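Local atomic coordinates of uronate isomerase (Caulobacter crescentus, PDB entry 2Q01), a protein that catalyses the isomerisation of D-glucuronate to D-fructuronate and of D-galacturonate to D-tagaturonate in the pentose and glucuronate interconversion pathway. Residues G253-A258 / L286-M291. Sequence-based numbering, arbitrary orientation.
Sequences GHPTAA and LFRAQM
R288 packs against H254 with its CB and against P255 with its guanidinium end. Near the backbone the contact is CH-pi: CB of R288 sits over one face of the H254 imidazole, 4.1 Å from the ring centroid and offset toward the rim. The two side chains slide past each other in opposite directions, and H254 CE1 comes to 3.2 Å from the carbonyl O of R288. Farther out, the chain bends at chi3 (-49°), and the guanidinium lays one face against the pyrrolidine of P255; the closest pair there is R288 NE to P255 CD at 3.4 Å. Segment 253-258 belongs to the loop that follows strand 249-252 in the TIM-barrel-clan fold, and helix 281-302 leads on to strand 305-308, which lies parallel beside 249-252. The charge of R288 is met by salt bridges from NH2 to D204 and E206 and from NH1 to E285. Shortening the side chain to an alanine here would probably leave D204, E206 and E285 without this cation and open a gap beside P255. Farther along the loop the meeting is small and close: A289 CA makes a CA-H...O contact with the carbonyl O of A258 at 3.2 Å, while the methyls of A258 and A289, CB to CB, lie 4.1 Å apart.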
# COMPACT_ATOMS: atom_id res chain seq x y z
N GLY B 253 18.80 14.49 -4.30
CA GLY B 253 18.09 13.49 -5.10
C GLY B 253 18.97 12.30 -5.43
O GLY B 253 19.47 12.17 -6.55
N HIS B 254 19.15 11.42 -4.45
CA HIS B 254 19.97 10.24 -4.60
C HIS B 254 19.09 9.06 -5.01
O HIS B 254 17.87 9.14 -4.81
CB HIS B 254 20.68 9.93 -3.28
CG HIS B 254 21.74 10.92 -2.90
ND1 HIS B 254 22.46 10.83 -1.73
CD2 HIS B 254 22.19 12.03 -3.53
CE1 HIS B 254 23.31 11.83 -1.66
NE2 HIS B 254 23.17 12.58 -2.74
N PRO B 255 19.68 7.99 -5.59
CA PRO B 255 18.93 6.76 -5.87
C PRO B 255 18.36 6.08 -4.62
O PRO B 255 17.31 5.44 -4.69
CB PRO B 255 19.99 5.84 -6.51
CG PRO B 255 21.04 6.74 -7.00
CD PRO B 255 21.08 7.89 -6.06
N THR B 256 19.07 6.19 -3.50
CA THR B 256 18.65 5.57 -2.26
C THR B 256 18.66 6.58 -1.13
O THR B 256 19.16 7.70 -1.28
CB THR B 256 19.59 4.41 -1.86
OG1 THR B 256 20.93 4.91 -1.72
CG2 THR B 256 19.56 3.28 -2.89
N ALA B 257 18.11 6.18 0.02
CA ALA B 257 18.13 7.01 1.22
C ALA B 257 19.34 6.69 2.10
O ALA B 257 19.44 7.16 3.23
CB ALA B 257 16.83 6.84 2.01
N ALA B 258 20.27 5.89 1.56
CA ALA B 258 21.40 5.35 2.30
C ALA B 258 22.29 6.44 2.86
O ALA B 258 22.59 7.41 2.17
CB ALA B 258 22.21 4.42 1.43
N LEU B 286 28.29 4.32 -1.71
CA LEU B 286 28.89 4.58 -0.41
C LEU B 286 29.25 6.05 -0.26
O LEU B 286 29.08 6.62 0.82
CB LEU B 286 30.15 3.72 -0.22
CG LEU B 286 30.44 3.05 1.14
CD1 LEU B 286 31.90 2.65 1.23
CD2 LEU B 286 30.07 3.90 2.36
N PHE B 287 29.75 6.66 -1.33
CA PHE B 287 30.14 8.07 -1.28
C PHE B 287 28.92 8.97 -1.18
O PHE B 287 28.92 9.90 -0.39
CB PHE B 287 31.00 8.46 -2.48
CG PHE B 287 31.56 9.86 -2.41
CD1 PHE B 287 32.56 10.18 -1.49
CD2 PHE B 287 31.09 10.85 -3.26
CE1 PHE B 287 33.08 11.47 -1.43
CE2 PHE B 287 31.60 12.14 -3.21
CZ PHE B 287 32.60 12.46 -2.29
N ARG B 288 27.88 8.68 -1.97
CA ARG B 288 26.59 9.38 -1.87
C ARG B 288 25.97 9.25 -0.47
O ARG B 288 25.43 10.22 0.07
CB ARG B 288 25.62 8.86 -2.92
CG ARG B 288 25.93 9.33 -4.33
CD ARG B 288 24.81 8.98 -5.29
NE ARG B 288 24.39 7.58 -5.18
CZ ARG B 288 24.73 6.61 -6.02
NH1 ARG B 288 24.28 5.38 -5.82
NH2 ARG B 288 25.52 6.86 -7.05
N ALA B 289 26.07 8.06 0.11
CA ALA B 289 25.71 7.81 1.50
C ALA B 289 26.55 8.61 2.50
O ALA B 289 26.01 9.21 3.42
CB ALA B 289 25.80 6.31 1.81
N GLN B 290 27.87 8.61 2.32
CA GLN B 290 28.77 9.33 3.23
C GLN B 290 28.56 10.84 3.14
O GLN B 290 28.60 11.53 4.15
CB GLN B 290 30.24 8.98 2.95
CG GLN B 290 31.25 9.77 3.80
CD GLN B 290 31.01 9.63 5.30
OE1 GLN B 290 30.67 8.56 5.79
NE2 GLN B 290 31.19 10.72 6.03
N MET B 291 28.30 11.32 1.92
CA MET B 291 28.04 12.74 1.70
C MET B 291 26.72 13.24 2.29
O MET B 291 26.62 14.42 2.62
CB MET B 291 28.12 13.08 0.21
CG MET B 291 29.54 13.09 -0.35
SD MET B 291 30.75 14.03 0.63
CE MET B 291 30.14 15.68 0.39